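Local coordinates for uncharacterized protein (Pyrococcus furiosus, PDB 3WL4) that is uncharacterized but belongs to the GlcNAc-PI de-N-acetylase (LmbE-like) family and so probably removes an acetyl group from an N-acetylated amino sugar, at residues A[59-64]-A[100-105]; A[90-95]-A[213-218]; A[137-142]-A[189-194]. All blocks are in the same frame, centred on the assembly; numbering follows the deposited sequence.

Contact 1: residues A[59-64]-A[100-105]. With HE2 (hexan-1-ol), chain O.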
# COMPACT_ATOMS: atom_id res chain seq x y z
N GLY A 59 6.35 -43.27 -3.38
CA GLY A 59 5.60 -43.06 -4.59
C GLY A 59 4.64 -41.83 -4.45
O GLY A 59 3.89 -41.54 -5.38
N VAL A 60 4.85 -41.09 -3.36
CA VAL A 60 4.14 -39.71 -3.26
C VAL A 60 4.74 -38.74 -4.24
O VAL A 60 5.94 -38.60 -4.34
CB VAL A 60 4.16 -39.27 -1.81
CG1 VAL A 60 3.31 -37.94 -1.66
CG2 VAL A 60 3.51 -40.25 -0.84
N GLU A 61 3.93 -37.98 -4.95
CA GLU A 61 4.41 -36.95 -5.80
C GLU A 61 4.57 -35.67 -4.95
O GLU A 61 3.59 -35.24 -4.38
CB GLU A 61 3.40 -36.62 -6.93
CG GLU A 61 3.83 -35.60 -7.83
CD GLU A 61 2.83 -35.27 -8.96
OE1 GLU A 61 1.79 -36.02 -9.08
OE2 GLU A 61 3.13 -34.42 -9.78
N VAL A 62 5.83 -35.26 -4.81
CA VAL A 62 6.14 -34.06 -3.95
C VAL A 62 6.46 -32.99 -4.91
O VAL A 62 7.30 -33.02 -5.85
CB VAL A 62 7.36 -34.33 -3.08
CG1 VAL A 62 7.69 -32.97 -2.34
CG2 VAL A 62 7.12 -35.51 -2.10
N ILE A 63 5.71 -31.81 -4.75
CA ILE A 63 5.88 -30.60 -5.58
C ILE A 63 6.26 -29.42 -4.64
O ILE A 63 5.70 -29.38 -3.55
CB ILE A 63 4.47 -30.29 -6.23
CG1 ILE A 63 4.16 -31.44 -7.27
CG2 ILE A 63 4.59 -28.98 -6.97
CD1 ILE A 63 2.62 -31.35 -7.58
N TYR A 64 7.19 -28.65 -5.11
CA TYR A 64 7.55 -27.43 -4.26
C TYR A 64 6.82 -26.20 -4.85
O TYR A 64 6.61 -26.06 -6.07
CB TYR A 64 8.99 -27.10 -4.42
CG TYR A 64 9.96 -28.05 -3.73
CD1 TYR A 64 9.52 -29.14 -3.00
CD2 TYR A 64 11.31 -27.72 -3.86
CE1 TYR A 64 10.53 -30.00 -2.33
CE2 TYR A 64 12.29 -28.51 -3.18
CZ TYR A 64 11.83 -29.56 -2.47
OH TYR A 64 12.80 -30.36 -1.83
N GLY A 100 13.96 -36.61 -4.98
CA GLY A 100 12.83 -37.27 -5.63
C GLY A 100 11.74 -36.27 -6.05
O GLY A 100 10.70 -36.68 -6.51
N VAL A 101 12.10 -34.96 -5.98
CA VAL A 101 11.03 -33.96 -6.35
C VAL A 101 11.25 -33.66 -7.87
O VAL A 101 12.37 -33.28 -8.33
CB VAL A 101 11.30 -32.71 -5.44
CG1 VAL A 101 10.39 -31.45 -5.94
CG2 VAL A 101 11.05 -33.03 -4.05
N ARG A 102 10.12 -33.61 -8.59
CA ARG A 102 10.22 -33.36 -10.02
C ARG A 102 9.51 -32.11 -10.47
O ARG A 102 9.59 -31.83 -11.66
CB ARG A 102 9.55 -34.53 -10.81
CG ARG A 102 10.28 -35.93 -10.44
CD ARG A 102 9.67 -37.27 -10.98
NE ARG A 102 8.20 -37.48 -10.90
CZ ARG A 102 7.37 -37.57 -9.82
NH1 ARG A 102 7.75 -37.37 -8.54
NH2 ARG A 102 6.07 -37.82 -10.05
N LYS A 103 8.91 -31.31 -9.56
CA LYS A 103 8.24 -30.09 -10.10
C LYS A 103 8.37 -28.97 -9.02
O LYS A 103 8.15 -29.25 -7.81
CB LYS A 103 6.79 -30.35 -10.38
CG LYS A 103 6.03 -29.14 -10.93
CD LYS A 103 4.53 -29.49 -11.23
CE LYS A 103 4.16 -30.62 -12.17
NZ LYS A 103 2.59 -30.40 -12.50
N ILE A 104 8.76 -27.81 -9.53
CA ILE A 104 8.94 -26.63 -8.61
C ILE A 104 8.16 -25.49 -9.30
O ILE A 104 8.43 -25.13 -10.45
CB ILE A 104 10.41 -26.24 -8.47
CG1 ILE A 104 11.19 -27.42 -7.82
CG2 ILE A 104 10.43 -24.95 -7.55
CD1 ILE A 104 12.71 -27.15 -7.95
N TYR A 105 7.26 -24.84 -8.53
CA TYR A 105 6.68 -23.54 -8.98
C TYR A 105 7.46 -22.40 -8.30
O TYR A 105 7.56 -22.43 -7.04
CB TYR A 105 5.26 -23.44 -8.51
CG TYR A 105 4.25 -24.36 -9.24
CD1 TYR A 105 3.50 -23.85 -10.30
CD2 TYR A 105 4.04 -25.72 -8.80
CE1 TYR A 105 2.57 -24.65 -10.95
CE2 TYR A 105 3.08 -26.51 -9.45
CZ TYR A 105 2.38 -25.92 -10.48
OH TYR A 105 1.37 -26.73 -11.15
CAA HE2 O . 15.11 -31.19 -10.64
CAC HE2 O . 13.61 -30.57 -10.31
CAE HE2 O . 13.09 -29.87 -11.61
CAG HE2 O . 12.16 -28.66 -11.38
CAF HE2 O . 11.61 -28.21 -12.71
CAD HE2 O . 10.53 -27.21 -12.41
OAB HE2 O . 9.24 -27.75 -12.39
O HOH W 1 8.06 -36.95 -5.64
O HOH W 2 1.27 -32.73 -10.99
O HOH W 3 7.51 -34.33 -8.09

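Contact 2: residues A[90-95]-A[213-218]. With HE2 (hexan-1-ol), chain O; TAM (tris(hydroxyethyl)aminomethane), chain K.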
# COMPACT_ATOMS: atom_id res chain seq x y z
N ARG A 90 19.26 -23.21 -10.16
CA ARG A 90 19.95 -24.48 -10.51
C ARG A 90 20.30 -25.31 -9.29
O ARG A 90 20.17 -26.54 -9.33
CB ARG A 90 21.22 -24.13 -11.27
CG ARG A 90 20.85 -23.31 -12.54
CD ARG A 90 22.06 -22.70 -13.24
NE ARG A 90 21.78 -22.06 -14.56
CZ ARG A 90 22.71 -21.35 -15.22
NH1 ARG A 90 23.93 -21.18 -14.66
NH2 ARG A 90 22.41 -20.78 -16.39
N GLU A 91 20.68 -24.63 -8.19
CA GLU A 91 21.00 -25.40 -6.95
C GLU A 91 19.79 -26.12 -6.47
O GLU A 91 19.81 -27.28 -6.04
CB GLU A 91 21.46 -24.44 -5.84
CG GLU A 91 22.87 -23.94 -6.15
CD GLU A 91 23.42 -22.89 -5.28
OE1 GLU A 91 22.69 -22.25 -4.46
OE2 GLU A 91 24.67 -22.60 -5.37
N GLU A 92 18.58 -25.43 -6.50
CA GLU A 92 17.41 -26.16 -6.06
C GLU A 92 16.99 -27.34 -6.95
O GLU A 92 16.47 -28.34 -6.51
CB GLU A 92 16.21 -25.11 -5.94
CG GLU A 92 14.98 -25.72 -5.33
CD GLU A 92 15.15 -25.91 -3.83
OE1 GLU A 92 15.78 -26.95 -3.36
OE2 GLU A 92 14.67 -25.13 -2.95
N GLU A 93 17.20 -27.10 -8.26
CA GLU A 93 16.88 -28.27 -9.17
C GLU A 93 17.79 -29.47 -8.82
O GLU A 93 17.27 -30.60 -8.82
CB GLU A 93 17.12 -27.86 -10.63
CG GLU A 93 15.87 -26.88 -11.07
CD GLU A 93 16.19 -26.12 -12.37
OE1 GLU A 93 17.38 -26.13 -12.89
OE2 GLU A 93 15.20 -25.50 -12.88
N GLU A 94 19.04 -29.19 -8.50
CA GLU A 94 19.97 -30.34 -8.16
C GLU A 94 19.54 -30.93 -6.79
O GLU A 94 19.47 -32.16 -6.59
CB GLU A 94 21.38 -29.80 -8.16
CG GLU A 94 22.51 -30.74 -7.52
CD GLU A 94 23.94 -29.95 -7.22
OE1 GLU A 94 24.11 -28.61 -7.16
OE2 GLU A 94 24.91 -30.69 -6.87
N SER A 95 19.26 -30.09 -5.77
CA SER A 95 18.79 -30.60 -4.50
C SER A 95 17.52 -31.40 -4.61
O SER A 95 17.33 -32.49 -4.02
CB SER A 95 18.58 -29.34 -3.61
OG SER A 95 18.11 -29.68 -2.33
N ARG A 213 23.72 -29.22 1.05
CA ARG A 213 24.92 -28.63 0.54
C ARG A 213 24.94 -28.43 -0.97
O ARG A 213 25.75 -27.60 -1.45
CB ARG A 213 26.14 -29.61 0.99
CG ARG A 213 26.47 -29.49 2.46
CD ARG A 213 28.11 -29.47 2.66
NE ARG A 213 28.69 -28.21 2.26
CZ ARG A 213 29.95 -27.85 2.45
NH1 ARG A 213 30.82 -28.76 3.08
NH2 ARG A 213 30.41 -26.73 2.00
N ALA A 214 23.93 -29.07 -1.66
CA ALA A 214 23.78 -28.75 -3.08
C ALA A 214 23.48 -27.22 -3.35
O ALA A 214 23.80 -26.66 -4.43
CB ALA A 214 22.67 -29.56 -3.66
N HIS A 215 22.99 -26.55 -2.26
CA HIS A 215 22.84 -25.08 -2.33
C HIS A 215 24.16 -24.47 -1.96
O HIS A 215 24.34 -23.85 -0.86
CB HIS A 215 21.68 -24.70 -1.29
CG HIS A 215 20.38 -25.22 -1.74
ND1 HIS A 215 19.50 -24.44 -2.48
CD2 HIS A 215 19.77 -26.40 -1.52
CE1 HIS A 215 18.44 -25.16 -2.74
NE2 HIS A 215 18.55 -26.38 -2.20
N ARG A 216 25.12 -24.64 -2.87
CA ARG A 216 26.50 -24.29 -2.55
C ARG A 216 26.69 -22.82 -2.27
O ARG A 216 27.54 -22.41 -1.45
CB ARG A 216 27.35 -24.62 -3.78
CG ARG A 216 27.42 -26.10 -4.10
CD ARG A 216 28.13 -26.31 -5.53
NE ARG A 216 28.78 -27.61 -5.56
CZ ARG A 216 28.17 -28.75 -5.92
NH1 ARG A 216 28.85 -29.89 -5.90
NH2 ARG A 216 26.87 -28.76 -6.27
N SER A 217 25.90 -21.93 -2.95
CA SER A 217 26.04 -20.49 -2.75
C SER A 217 25.73 -20.09 -1.26
O SER A 217 26.21 -19.03 -0.84
CB SER A 217 25.06 -19.71 -3.72
OG SER A 217 23.72 -20.02 -3.34
N GLN A 218 24.92 -20.90 -0.61
CA GLN A 218 24.54 -20.57 0.77
C GLN A 218 25.45 -21.22 1.78
O GLN A 218 25.56 -20.76 2.88
CB GLN A 218 23.09 -20.97 1.05
CG GLN A 218 22.10 -20.30 0.01
CD GLN A 218 22.28 -18.85 -0.12
OE1 GLN A 218 22.77 -18.29 -1.13
NE2 GLN A 218 22.03 -18.18 0.97
CAA HE2 O . 15.11 -31.19 -10.64
CAC HE2 O . 13.61 -30.57 -10.31
CAE HE2 O . 13.09 -29.87 -11.61
CAG HE2 O . 12.16 -28.66 -11.38
CAF HE2 O . 11.61 -28.21 -12.71
CAD HE2 O . 10.53 -27.21 -12.41
OAB HE2 O . 9.24 -27.75 -12.39
C TAM K . 17.93 -20.21 4.96
C1 TAM K . 18.31 -18.77 5.10
C2 TAM K . 17.27 -20.96 6.05
C3 TAM K . 19.11 -21.01 4.58
C4 TAM K . 17.58 -18.30 6.28
C5 TAM K . 16.07 -20.03 6.37
C6 TAM K . 19.77 -20.54 3.39
N TAM K . 16.84 -20.15 3.79
O4 TAM K . 16.37 -17.85 5.42
O5 TAM K . 15.45 -20.97 6.96
O6 TAM K . 20.28 -19.15 3.18
O HOH W 4 20.24 -21.78 -2.98

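Contact 3: residues A[137-142]-A[189-194]. With CA (calcium ion), chain E; TAM (tris(hydroxyethyl)aminomethane), chain K.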
# COMPACT_ATOMS: atom_id res chain seq x y z
N PHE A 137 2.66 -28.70 3.16
CA PHE A 137 3.58 -28.39 4.22
C PHE A 137 4.07 -26.96 4.06
O PHE A 137 4.31 -26.47 3.00
CB PHE A 137 4.81 -29.29 4.03
CG PHE A 137 4.56 -30.83 4.28
CD1 PHE A 137 4.90 -31.41 5.48
CD2 PHE A 137 4.07 -31.59 3.21
CE1 PHE A 137 4.70 -32.79 5.71
CE2 PHE A 137 3.79 -32.99 3.44
CZ PHE A 137 4.10 -33.56 4.68
N ALA A 138 4.25 -26.34 5.20
CA ALA A 138 4.78 -24.93 5.25
C ALA A 138 5.43 -24.66 6.60
O ALA A 138 5.19 -25.40 7.54
CB ALA A 138 3.54 -23.96 5.09
N PRO A 139 6.21 -23.58 6.70
CA PRO A 139 6.77 -23.22 8.04
C PRO A 139 5.70 -22.83 9.04
O PRO A 139 4.64 -22.29 8.64
CB PRO A 139 7.64 -21.96 7.79
CG PRO A 139 8.01 -22.09 6.22
CD PRO A 139 6.67 -22.69 5.61
N ASP A 140 5.96 -23.18 10.31
CA ASP A 140 5.07 -22.76 11.37
C ASP A 140 5.30 -21.23 11.63
O ASP A 140 6.37 -20.80 12.09
CB ASP A 140 5.49 -23.53 12.62
CG ASP A 140 4.69 -23.24 13.84
OD1 ASP A 140 3.95 -22.21 13.89
OD2 ASP A 140 4.76 -24.03 14.86
N PRO A 141 4.30 -20.40 11.32
CA PRO A 141 4.56 -18.93 11.48
C PRO A 141 4.59 -18.48 12.91
O PRO A 141 4.99 -17.32 13.13
CB PRO A 141 3.29 -18.33 10.73
CG PRO A 141 2.16 -19.38 11.01
CD PRO A 141 2.93 -20.77 10.83
N TRP A 142 4.26 -19.34 13.80
CA TRP A 142 4.33 -19.01 15.25
C TRP A 142 5.61 -19.52 15.91
O TRP A 142 5.75 -19.38 17.16
CB TRP A 142 3.18 -19.61 16.02
CG TRP A 142 1.81 -19.06 15.48
CD1 TRP A 142 1.30 -17.83 15.74
CD2 TRP A 142 0.93 -19.75 14.60
NE1 TRP A 142 0.06 -17.69 15.07
CE2 TRP A 142 -0.17 -18.85 14.35
CE3 TRP A 142 0.93 -21.02 14.02
CZ2 TRP A 142 -1.27 -19.20 13.55
CZ3 TRP A 142 -0.17 -21.38 13.17
CH2 TRP A 142 -1.22 -20.47 12.95
N LEU A 189 3.02 -28.38 9.61
CA LEU A 189 3.95 -27.17 9.73
C LEU A 189 5.30 -27.71 10.12
O LEU A 189 5.43 -28.41 11.17
CB LEU A 189 3.43 -26.24 10.80
CG LEU A 189 1.97 -25.77 10.44
CD1 LEU A 189 1.56 -24.83 11.61
CD2 LEU A 189 1.98 -24.99 9.12
N TYR A 190 6.31 -27.33 9.35
CA TYR A 190 7.73 -27.67 9.74
C TYR A 190 8.38 -26.45 10.33
O TYR A 190 7.73 -25.40 10.51
CB TYR A 190 8.50 -28.26 8.56
CG TYR A 190 8.69 -27.41 7.35
CD1 TYR A 190 7.69 -27.33 6.31
CD2 TYR A 190 9.83 -26.61 7.27
CE1 TYR A 190 7.97 -26.57 5.20
CE2 TYR A 190 10.08 -25.81 6.15
CZ TYR A 190 9.14 -25.78 5.11
OH TYR A 190 9.40 -25.02 3.98
N TYR A 191 9.68 -26.52 10.70
CA TYR A 191 10.28 -25.42 11.44
C TYR A 191 9.49 -25.05 12.66
O TYR A 191 9.15 -23.84 12.86
CB TYR A 191 10.61 -24.18 10.56
CG TYR A 191 11.65 -24.24 9.45
CD1 TYR A 191 12.85 -24.95 9.62
CD2 TYR A 191 11.48 -23.47 8.29
CE1 TYR A 191 13.83 -24.89 8.69
CE2 TYR A 191 12.49 -23.44 7.28
CZ TYR A 191 13.67 -24.17 7.55
OH TYR A 191 14.65 -24.01 6.65
N THR A 192 9.17 -26.07 13.48
CA THR A 192 8.24 -25.85 14.60
C THR A 192 8.85 -26.14 15.93
O THR A 192 9.64 -27.13 16.09
CB THR A 192 6.94 -26.67 14.35
OG1 THR A 192 6.03 -26.34 15.43
CG2 THR A 192 7.19 -28.20 14.40
N HIS A 193 8.53 -25.33 16.93
CA HIS A 193 8.89 -25.60 18.34
C HIS A 193 7.87 -26.53 19.00
O HIS A 193 8.17 -27.00 20.15
CB HIS A 193 9.05 -24.24 19.05
CG HIS A 193 9.05 -24.18 20.55
ND1 HIS A 193 8.11 -23.54 21.32
CD2 HIS A 193 10.02 -24.65 21.41
CE1 HIS A 193 8.48 -23.63 22.60
NE2 HIS A 193 9.61 -24.33 22.69
N LYS A 194 6.70 -26.74 18.36
CA LYS A 194 5.64 -27.52 19.04
C LYS A 194 5.26 -28.66 18.11
O LYS A 194 4.08 -28.84 17.70
CB LYS A 194 4.42 -26.61 19.39
CG LYS A 194 4.73 -25.62 20.53
CD LYS A 194 4.91 -26.32 21.89
CE LYS A 194 5.09 -25.26 23.01
NZ LYS A 194 5.26 -26.11 24.22
CA CA E . 11.04 -24.63 24.53
C TAM K . 17.93 -20.21 4.96
C1 TAM K . 18.31 -18.77 5.10
C2 TAM K . 17.27 -20.96 6.05
C3 TAM K . 19.11 -21.01 4.58
C4 TAM K . 17.58 -18.30 6.28
C5 TAM K . 16.07 -20.03 6.37
C6 TAM K . 19.77 -20.54 3.39
N TAM K . 16.84 -20.15 3.79
O4 TAM K . 16.37 -17.85 5.42
O5 TAM K . 15.45 -20.97 6.96
O6 TAM K . 20.28 -19.15 3.18
O HOH W 5 8.73 -21.68 11.15
O HOH W 6 6.76 -23.25 16.61
O HOH W 7 10.76 -25.03 26.75
O HOH W 8 8.90 -23.84 24.81
O HOH W 9 12.53 -26.33 23.68

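Contact 1: residues A[59-64]-A[100-105]
V101 lies over the ring of Y64: its CG1 sits 3.9 Å from the ring centroid, 14° off the normal, a CH-pi contact displaced toward the rim. The other methyl, CG2, meets Y64 CE1 at 3.5 Å and packs on V62 CG1. With CG1 anti to the backbone N (chi1 169°) and CG2 anti to the carbonyl carbon, V101 sets the first over the ring and the second by CE1 and V62. On the same side, I104 runs beside Y64, pointing the same way. On the sheet's far side, I63 CG2 meets the Y105 ring at its edge, 3.8 Å from CD2.

Two backbone bonds register the strands in parallel: Y64 N to K103 O, 2.9 Å and 168° at the hydrogen, then Y105 N to Y64 O, 2.8 Å. Earlier the chains splay and water takes over. One molecule joins V60 O, V62 N and G100 O; another passes from V62 O to R102 N.

E61 and R102 attract only at a distance: OE2 and NH2 are 4.5 Å apart with the oxygen well out of the guanidinium plane. A water links E61 OE2 to K103 NZ, which forms a salt bridge with E131. A hexanol hydroxyl accepts from I104 N.

With an alanine in place of Y64, V101 would probably lose the ring face it rests on and a gap would open beside I104.

Each segment opens on the glycine of a Schellman motif, G59 ending helix 43-57 and G100 ending helix 81-99. Their strands, 61-68 and 103-109, belong to a right-handed beta-alpha-beta unit connected by helix 81-99. Helices 43-57 and 81-99 cover the Y64 and V101 face, helix 118-131 the I63 and Y105 face, and strand 33-38 continues the sheet beyond 61-68.

Contact 2: residues A[90-95]-A[213-218]
E91 reaches from the helix into the turn of 213-218 and is gripped there by S217 through both carboxylate oxygens. S217 OG donates to E91 OE1 at 2.7 Å, on the syn lone pair, and S217 N donates to E91 OE2 at 2.8 Å, also on the syn side but 33° out of the carboxylate plane. E91 leaves the helix with CG anti to its carbonyl carbon (chi1 -73°) and extends from there, which carries the carboxylate past A214 O and H215 CA to the serine.

One turn further along, E94 forms a salt bridge with R216: R216 NH2 meets E94 OE2 at 2.8 Å on its syn lone pair, and the carboxylate and guanidinium planes are nearly coplanar. The A214 methyl packs against E94 CD at 3.8 Å.

H215 lies with one face toward the backbone of E91. Its NE2 makes a weak bond to E92 OE1, 3.1 Å long and bent to 124°, and S95 CB approaches the same nitrogen. A water connects H215 ND1 to E91 OE1, tying the imidazole indirectly to the carboxylate held by S217.

In the next shell, E92 OE2 accepts from D42 N, which fixes the carboxylate that H215 meets, and S95 OG is hydrogen-bonded to A211 O. D42 also packs against H215.

H215 is the centre of an inverse gamma turn in the connection between helices 205-213 and 221-240. D42 belongs to the His-Pro-Asp-Asp sequence typical of this family, so the turn probably lies near the active site.

Contact 3: residues A[137-142]-A[189-194]
Y190 folds its ring over the start of P139, with P139 N 3.8 Å above one face, and the strands pair in parallel. Y190 N donates to A138 O at 2.9 Å, and D140 N returns a bond of 2.8 Å to Y190 O, nearly along the C=O axis. The ring gets there because Y190 CG stands between its backbone N and carbonyl carbon (chi1 62°), turning the side chain alongside the proline ring; its hydroxyl is bonded to I37 O. L189 fills the other side, its CD2 3.8 Å from P139 O and its CD1 at the edge of the W142 ring.

Past the strand ends the contact turns polar, though D140 and T192 remain buried, and waters fill in toward the more exposed H193 and K194. T192 OG1 donates to D140 OD2 at 2.7 Å, on the anti lone pair. D140 OD1 accepts from W142 N from above the carboxylate plane, closing an Asx turn, and T192 OG1 accepts from K194 N in an ST turn. Water bridges D140 O to Y191 O, and another bridges D140 OD2 to H193 N. Toward the outer end H193 NE2 binds a calcium ion at 2.3 Å with three waters, and D265 of a neighbouring subunit binds the same ion.

Strand 186-190 is the outermost of the parallel sheet within the chain and 135-139 is next in, bonded on its other side to 33-38. Helix 149-164 packs on A138, P139 and W142, helix 43-57 on F137, Y190 and Y191, and Y145 of another neighbouring subunit meets W142 edge-to-face.

How the contacts relate
Contacts 1 and 3 lie at opposite margins of one five-stranded parallel sheet, centres about 20 Å apart: 103-109 with 61-68 at one margin, 135-139 with 186-190 at the other, and 33-38 between them. Contact 2 fastens helix 81-99, which connects the strands of contact 1, to the later loop 213-218. It touches contact 1 through E92, whose CG is 3.7 Å from I104 CD1. Along the chain contacts 1 and 2 cross, whereas contact 3 follows contact 1 and is nested inside contact 2. Contacts 2 and 3 both approach the same bound tris(hydroxyethyl)aminomethane, through Q218 and Y191, consistent with a shared pocket at the C-terminal ends of the strands.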